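Local coordinates for protein precorrin-2 dehydrogenase (Bacillus megaterium, PDB 3DFZ) that oxidises precorrin-2 to sirohydrochlorin with NAD(+) as acceptor, a step that feeds both siroheme synthesis and the anaerobic route to adenosylcobalamin, at residues Leu153-Arg156 with Ile157-Leu161; Ser163-Asp166 with Glu167-Gln171; Lys190-Lys193 with His194-Leu197. All blocks are in the same frame, centred on the assembly; numbering follows the deposited sequence.

All three contacts are local, made along helices or round the turn between two of them, and none lies near the probable NAD(+) site. Contacts 1 and 2 share helix 151-164, and their centres are about 15 Å apart: contact 1 occupies the middle turns, while contact 2 closes the helix and opens helix 168-184. Both are partly buried and both touch the second subunit. Contact 3, on helix 190-199, is a surface contact whose centre lies about 26 Å from that of contact 2. The chemistry follows place: contact 1 divides into a charged flank and an apolar one, contact 2 joins a carboxylate cap to paired tyrosines, and contact 3 relies on a bent arginine.

Contact 1: Leu153-Arg156 with Ile157-Leu161; sequences LTKR and IKEDL
K155 and E159, one helical turn apart, form a salt bridge in which K155 NZ lies 3.0 Å from E159 OE2. The ammonium meets this oxygen from above the carboxylate plane, 37° out of it. The lysine chain starts straight and bends only in its outer half, at chi3 (144°) and chi4 (63°), which swings NZ towards E159 on the next turn; the glutamate reaches it with an extended chain. Both residues are exposed, so solvent probably weakens the attraction.

Four successive backbone bonds carry the helix through this stretch, from the N-H groups of I157, K158, E159 and D160 to the carbonyls of L153, T154, K155 and R156. I157 N lies 2.8 Å from L153 O. E159 N lies 3.0 Å from K155 O, and this bond joins the same two residues as the salt bridge.

R156 and D160 have the same spacing but do not pair through their charged ends: R156 NE remains 5.0 Å from D160 OD2. The aliphatic part of the arginine instead passes obliquely across the carboxylate, with R156 CG 3.4 Å from D160 OD2. At this separation the opposite charges could still attract weakly.

On the buried flank, L153 CG packs against I157 CD1 at 3.8 Å, and the leucine methyl CD1 also lies against the isoleucine's terminal branch. I157 also touches I144 of strand 140-145 and Y165 of the second subunit, while L153 meets L176 of that subunit. T154 turns its hydroxyl to T146 and the carbonyl of S150.

The whole is an amphipathic alpha-helix with i to i+4 pairing: a charged pair on one flank, aliphatic side chains on the other, the latter packed into the interface of the homodimer.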
loop_
_atom_site.group_PDB
_atom_site.type_symbol
_atom_site.label_atom_id
_atom_site.label_comp_id
_atom_site.label_asym_id
_atom_site.label_seq_id
_atom_site.Cartn_x
_atom_site.Cartn_y
_atom_site.Cartn_z
ATOM N N LEU B 153 -12.780 -4.020 -12.387
ATOM C CA LEU B 153 -11.883 -5.165 -12.168
ATOM C C LEU B 153 -11.460 -5.297 -10.692
ATOM O O LEU B 153 -11.536 -6.362 -10.127
ATOM C CB LEU B 153 -10.661 -5.134 -13.122
ATOM C CG LEU B 153 -9.725 -6.366 -13.034
ATOM C CD1 LEU B 153 -10.459 -7.697 -13.389
ATOM C CD2 LEU B 153 -8.441 -6.221 -13.831
ATOM N N THR B 154 -11.044 -4.205 -10.070
ATOM C CA THR B 154 -10.664 -4.162 -8.655
ATOM C C THR B 154 -11.760 -4.709 -7.749
ATOM O O THR B 154 -11.509 -5.521 -6.853
ATOM C CB THR B 154 -10.325 -2.693 -8.259
ATOM O OG1 THR B 154 -9.226 -2.237 -9.057
ATOM C CG2 THR B 154 -9.985 -2.550 -6.775
ATOM N N LYS B 155 -12.983 -4.257 -7.991
ATOM C CA LYS B 155 -14.150 -4.790 -7.296
ATOM C C LYS B 155 -14.345 -6.279 -7.581
ATOM O O LYS B 155 -14.509 -7.073 -6.642
ATOM C CB LYS B 155 -15.388 -3.972 -7.689
ATOM C CG LYS B 155 -16.764 -4.503 -7.231
ATOM C CD LYS B 155 -17.854 -3.478 -7.604
ATOM C CE LYS B 155 -19.171 -4.140 -8.040
ATOM N NZ LYS B 155 -19.859 -4.973 -6.961
ATOM N N ARG B 156 -14.311 -6.673 -8.864
ATOM C CA ARG B 156 -14.369 -8.105 -9.189
ATOM C C ARG B 156 -13.345 -8.982 -8.421
ATOM O O ARG B 156 -13.701 -10.024 -7.841
ATOM C CB ARG B 156 -14.266 -8.359 -10.688
ATOM C CG ARG B 156 -14.249 -9.838 -10.987
ATOM C CD ARG B 156 -13.922 -10.138 -12.418
ATOM N NE ARG B 156 -15.110 -9.914 -13.236
ATOM C CZ ARG B 156 -15.352 -10.486 -14.406
ATOM N NH1 ARG B 156 -14.485 -11.356 -14.923
ATOM N NH2 ARG B 156 -16.477 -10.191 -15.037
ATOM N N ILE B 157 -12.085 -8.560 -8.435
ATOM C CA ILE B 157 -11.016 -9.301 -7.790
ATOM C C ILE B 157 -11.192 -9.390 -6.280
ATOM O O ILE B 157 -10.940 -10.440 -5.689
ATOM C CB ILE B 157 -9.635 -8.703 -8.197
ATOM C CG1 ILE B 157 -9.307 -9.024 -9.648
ATOM C CG2 ILE B 157 -8.483 -9.143 -7.266
ATOM C CD1 ILE B 157 -8.117 -8.184 -10.161
ATOM N N LYS B 158 -11.619 -8.291 -5.661
ATOM C CA LYS B 158 -11.940 -8.243 -4.234
ATOM C C LYS B 158 -13.055 -9.218 -3.849
ATOM O O LYS B 158 -12.962 -9.890 -2.806
ATOM C CB LYS B 158 -12.358 -6.832 -3.849
ATOM C CG LYS B 158 -12.576 -6.600 -2.334
ATOM C CD LYS B 158 -13.427 -5.327 -2.107
ATOM C CE LYS B 158 -13.818 -5.208 -0.668
ATOM N NZ LYS B 158 -14.099 -3.796 -0.209
ATOM N N GLU B 159 -14.101 -9.285 -4.682
ATOM C CA GLU B 159 -15.129 -10.326 -4.593
ATOM C C GLU B 159 -14.582 -11.753 -4.811
ATOM O O GLU B 159 -14.975 -12.690 -4.087
ATOM C CB GLU B 159 -16.245 -10.075 -5.605
ATOM C CG GLU B 159 -17.077 -8.860 -5.305
ATOM C CD GLU B 159 -18.063 -8.531 -6.397
ATOM O OE1 GLU B 159 -17.955 -9.086 -7.527
ATOM O OE2 GLU B 159 -18.961 -7.716 -6.099
ATOM N N ASP B 160 -13.707 -11.924 -5.803
ATOM C CA ASP B 160 -13.097 -13.237 -6.044
ATOM C C ASP B 160 -12.213 -13.657 -4.844
ATOM O O ASP B 160 -12.304 -14.786 -4.366
ATOM C CB ASP B 160 -12.386 -13.327 -7.421
ATOM C CG ASP B 160 -13.317 -12.946 -8.644
ATOM O OD1 ASP B 160 -14.580 -12.916 -8.552
ATOM O OD2 ASP B 160 -12.772 -12.644 -9.743
ATOM N N LEU B 161 -11.440 -12.726 -4.288
ATOM C CA LEU B 161 -10.620 -12.997 -3.097
ATOM C C LEU B 161 -11.426 -13.196 -1.817
ATOM O O LEU B 161 -11.041 -13.964 -0.932
ATOM C CB LEU B 161 -9.620 -11.865 -2.875
ATOM C CG LEU B 161 -8.607 -11.461 -3.943
ATOM C CD1 LEU B 161 -8.094 -10.072 -3.657
ATOM C CD2 LEU B 161 -7.456 -12.416 -4.003
#

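Contact 2: Ser163-Asp166 with Glu167-Gln171; sequences SNYD and ESYTQ
N164 meets Y169 through a water that donates to the carbonyl oxygen of N164 and also hydrogen-bonds to Y169 OH, at 2.7 Å. This bridge ties the last turn of helix 151-164 to the first of helix 168-184.

At Y165, where the backbone leaves helical angles, CD2 lies over one face of the Y169 ring, towards its rim, with Y165 CD2 3.4 Å from Y169 CZ. The ring planes are 59° apart and their centroids 5.0 Å, an oblique pairing. I157 of the second subunit packs against both tyrosines.

D166 makes a capping bond at the start of the next helix: its side chain accepts from the N-H two residues on, an Asx turn. Its CG lies between the backbone N and the carbonyl carbon (chi1 75°), and this brings OD1 into position. D166 OD1 accepts from S168 N at 3.0 Å, the donor standing 51° out of the carboxylate plane, and from S168 OG at 2.8 Å, nearly in line with the C-O bond. D166 O accepts from Y169 N at 3.0 Å, and S168 OG has a further partner in R206.

Two donors on one carboxylate oxygen hold the D166 side chain in place. Its other oxygen, D166 OD2, is 4.2 Å from E167 OE1, a like-charge approach that may be eased by the helix start and by nearby R137, a long, weak partner of E167 OE2.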
loop_
_atom_site.group_PDB
_atom_site.type_symbol
_atom_site.label_atom_id
_atom_site.label_comp_id
_atom_site.label_asym_id
_atom_site.label_seq_id
_atom_site.Cartn_x
_atom_site.Cartn_y
_atom_site.Cartn_z
ATOM N N SER B 163 -14.418 -14.567 -1.758
ATOM C CA SER B 163 -14.834 -15.955 -2.003
ATOM C C SER B 163 -13.802 -16.964 -1.469
ATOM O O SER B 163 -14.123 -17.745 -0.564
ATOM C CB SER B 163 -15.058 -16.131 -3.509
ATOM O OG SER B 163 -15.661 -17.361 -3.873
ATOM N N ASN B 164 -12.565 -16.912 -1.988
ATOM C CA ASN B 164 -11.470 -17.822 -1.583
ATOM C C ASN B 164 -10.974 -17.768 -0.150
ATOM O O ASN B 164 -10.565 -18.786 0.424
ATOM C CB ASN B 164 -10.286 -17.695 -2.523
ATOM C CG ASN B 164 -10.605 -18.216 -3.916
ATOM O OD1 ASN B 164 -11.231 -19.286 -4.073
ATOM N ND2 ASN B 164 -10.169 -17.478 -4.939
ATOM N N TYR B 165 -10.991 -16.567 0.415
ATOM C CA TYR B 165 -10.594 -16.352 1.784
ATOM C C TYR B 165 -11.866 -15.900 2.510
ATOM O O TYR B 165 -12.241 -14.716 2.476
ATOM C CB TYR B 165 -9.476 -15.302 1.843
ATOM C CG TYR B 165 -8.232 -15.731 1.057
ATOM C CD1 TYR B 165 -8.097 -15.436 -0.296
ATOM C CD2 TYR B 165 -7.215 -16.434 1.666
ATOM C CE1 TYR B 165 -6.977 -15.845 -1.003
ATOM C CE2 TYR B 165 -6.100 -16.860 0.948
ATOM C CZ TYR B 165 -5.985 -16.566 -0.370
ATOM O OH TYR B 165 -4.861 -16.980 -1.074
ATOM N N ASP B 166 -12.561 -16.863 3.119
ATOM C CA ASP B 166 -13.787 -16.556 3.850
ATOM C C ASP B 166 -13.513 -16.417 5.350
ATOM O O ASP B 166 -12.340 -16.251 5.768
ATOM C CB ASP B 166 -14.922 -17.530 3.520
ATOM C CG ASP B 166 -14.763 -18.931 4.177
ATOM O OD1 ASP B 166 -13.781 -19.219 4.912
ATOM O OD2 ASP B 166 -15.687 -19.754 3.961
ATOM N N GLU B 167 -14.590 -16.478 6.135
ATOM C CA GLU B 167 -14.547 -16.283 7.586
ATOM C C GLU B 167 -13.703 -17.290 8.352
ATOM O O GLU B 167 -13.396 -17.044 9.508
ATOM C CB GLU B 167 -15.964 -16.279 8.178
ATOM C CG GLU B 167 -16.818 -15.084 7.757
ATOM C CD GLU B 167 -17.544 -15.314 6.445
ATOM O OE1 GLU B 167 -17.226 -16.297 5.724
ATOM O OE2 GLU B 167 -18.449 -14.508 6.136
ATOM N N SER B 168 -13.330 -18.409 7.726
ATOM C CA SER B 168 -12.346 -19.309 8.324
ATOM C C SER B 168 -11.033 -18.599 8.604
ATOM O O SER B 168 -10.384 -18.918 9.585
ATOM C CB SER B 168 -12.075 -20.545 7.451
ATOM O OG SER B 168 -11.483 -20.183 6.217
ATOM N N TYR B 169 -10.635 -17.645 7.761
ATOM C CA TYR B 169 -9.380 -16.908 8.010
ATOM C C TYR B 169 -9.489 -15.949 9.218
ATOM O O TYR B 169 -8.496 -15.630 9.864
ATOM C CB TYR B 169 -8.903 -16.197 6.746
ATOM C CG TYR B 169 -8.331 -17.169 5.731
ATOM C CD1 TYR B 169 -6.963 -17.420 5.684
ATOM C CD2 TYR B 169 -9.163 -17.877 4.857
ATOM C CE1 TYR B 169 -6.432 -18.334 4.793
ATOM C CE2 TYR B 169 -8.633 -18.784 3.945
ATOM C CZ TYR B 169 -7.269 -19.008 3.925
ATOM O OH TYR B 169 -6.717 -19.875 3.016
ATOM N N THR B 170 -10.708 -15.537 9.542
ATOM C CA THR B 170 -10.912 -14.644 10.678
ATOM C C THR B 170 -10.564 -15.357 11.990
ATOM O O THR B 170 -9.820 -14.814 12.810
ATOM C CB THR B 170 -12.343 -14.076 10.690
ATOM O OG1 THR B 170 -12.637 -13.494 9.406
ATOM C CG2 THR B 170 -12.503 -13.029 11.759
ATOM N N GLN B 171 -11.100 -16.558 12.172
ATOM C CA GLN B 171 -10.814 -17.395 13.314
ATOM C C GLN B 171 -9.337 -17.896 13.354
ATOM O O GLN B 171 -8.729 -18.041 14.430
ATOM C CB GLN B 171 -11.752 -18.621 13.257
ATOM C CG GLN B 171 -11.720 -19.496 14.505
ATOM C CD GLN B 171 -10.502 -20.392 14.618
ATOM O OE1 GLN B 171 -9.927 -20.828 13.605
ATOM N NE2 GLN B 171 -10.113 -20.708 15.870
HETATM O O HOH W 1 -8.033 -20.270 0.737
#

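Contact 3: Lys190-Lys193 with His194-Leu197; sequences KSRK and HELL
This is an i to i+3 and i+4 contact within one surface helix, 190-199, in the C-terminal part of the chain, where R192 bends forward so that its guanidinium lies against E195 and L196. The arginine chain turns at chi2 (-90°) and chi3 (67°), carrying its guanidinium along the helix to the following turn. L196 CG then lies over one face of the group, 3.8 Å from R192 NH2, while E195 approaches the edge, with E195 CG 3.4 Å from R192 NH2.

R192 NH2 and E195 OE2 form a salt bridge of 3.4 Å. The oxygen is well out of the guanidinium plane and no N-H points at it, so the attraction is one of charge alone. R192 NE is buried here without a polar partner.

Backbone bonds underlie the packing, among them L197 N to K193 O at 3.0 Å. L197 also rests its methyl CD1 against that carbonyl, 3.4 Å from K193 O. K193 NZ turns to the chain before the helix, bonding to the carbonyls of L186 and V188.

Beyond the helix, R192 reaches Y222 near the C-terminus, and L196 and L197 pack on I183 of helix 168-184.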
loop_
_atom_site.group_PDB
_atom_site.type_symbol
_atom_site.label_atom_id
_atom_site.label_comp_id
_atom_site.label_asym_id
_atom_site.label_seq_id
_atom_site.Cartn_x
_atom_site.Cartn_y
_atom_site.Cartn_z
ATOM N N LYS B 190 15.845 -19.675 18.937
ATOM C CA LYS B 190 15.303 -18.946 17.783
ATOM C C LYS B 190 14.874 -19.893 16.652
ATOM O O LYS B 190 13.835 -19.688 16.007
ATOM C CB LYS B 190 16.325 -17.910 17.264
ATOM C CG LYS B 190 16.322 -17.686 15.735
ATOM C CD LYS B 190 15.477 -16.477 15.311
ATOM C CE LYS B 190 14.592 -16.795 14.097
ATOM N NZ LYS B 190 13.277 -17.390 14.525
ATOM N N SER B 191 15.682 -20.920 16.413
ATOM C CA SER B 191 15.411 -21.861 15.345
ATOM C C SER B 191 14.248 -22.773 15.712
ATOM O O SER B 191 13.536 -23.245 14.829
ATOM C CB SER B 191 16.663 -22.676 15.016
ATOM O OG SER B 191 16.321 -23.845 14.296
ATOM N N ARG B 192 14.071 -23.041 17.004
ATOM C CA ARG B 192 12.890 -23.779 17.453
ATOM C C ARG B 192 11.616 -22.940 17.271
ATOM O O ARG B 192 10.596 -23.466 16.843
ATOM C CB ARG B 192 13.025 -24.273 18.904
ATOM C CG ARG B 192 13.384 -25.756 19.039
ATOM C CD ARG B 192 12.138 -26.660 19.107
ATOM N NE ARG B 192 11.367 -26.688 17.853
ATOM C CZ ARG B 192 10.271 -27.420 17.647
ATOM N NH1 ARG B 192 9.789 -28.209 18.601
ATOM N NH2 ARG B 192 9.659 -27.372 16.473
ATOM N N LYS B 193 11.699 -21.644 17.586
ATOM C CA LYS B 193 10.575 -20.723 17.421
ATOM C C LYS B 193 10.078 -20.694 15.972
ATOM O O LYS B 193 8.866 -20.749 15.733
ATOM C CB LYS B 193 10.920 -19.301 17.882
ATOM C CG LYS B 193 11.224 -19.139 19.378
ATOM C CD LYS B 193 11.287 -17.659 19.780
ATOM C CE LYS B 193 11.967 -17.430 21.120
ATOM N NZ LYS B 193 11.516 -18.371 22.178
ATOM N N HIS B 194 11.025 -20.631 15.031
ATOM C CA HIS B 194 10.737 -20.562 13.602
ATOM C C HIS B 194 10.036 -21.827 13.105
ATOM O O HIS B 194 9.096 -21.771 12.311
ATOM C CB HIS B 194 12.040 -20.327 12.825
ATOM C CG HIS B 194 11.861 -20.297 11.336
ATOM N ND1 HIS B 194 12.229 -21.351 10.522
ATOM C CD2 HIS B 194 11.341 -19.342 10.515
ATOM C CE1 HIS B 194 11.949 -21.044 9.264
ATOM N NE2 HIS B 194 11.409 -19.832 9.232
ATOM N N GLU B 195 10.523 -22.968 13.576
ATOM C CA GLU B 195 10.009 -24.266 13.189
ATOM C C GLU B 195 8.548 -24.362 13.612
ATOM O O GLU B 195 7.705 -24.824 12.845
ATOM C CB GLU B 195 10.842 -25.350 13.877
ATOM C CG GLU B 195 10.754 -26.758 13.282
ATOM C CD GLU B 195 11.992 -27.609 13.622
ATOM O OE1 GLU B 195 13.120 -27.150 13.309
ATOM O OE2 GLU B 195 11.844 -28.725 14.201
ATOM N N LEU B 196 8.279 -23.929 14.843
ATOM C CA LEU B 196 6.945 -23.925 15.426
ATOM C C LEU B 196 5.993 -23.004 14.656
ATOM O O LEU B 196 4.906 -23.413 14.281
ATOM C CB LEU B 196 7.003 -23.525 16.914
ATOM C CG LEU B 196 7.520 -24.568 17.911
ATOM C CD1 LEU B 196 7.838 -23.941 19.276
ATOM C CD2 LEU B 196 6.526 -25.740 18.056
ATOM N N LEU B 197 6.422 -21.770 14.418
ATOM C CA LEU B 197 5.624 -20.810 13.651
ATOM C C LEU B 197 5.404 -21.193 12.163
ATOM O O LEU B 197 4.410 -20.772 11.556
ATOM C CB LEU B 197 6.204 -19.400 13.802
ATOM C CG LEU B 197 6.129 -18.780 15.202
ATOM C CD1 LEU B 197 7.266 -17.785 15.430
ATOM C CD2 LEU B 197 4.801 -18.129 15.444
#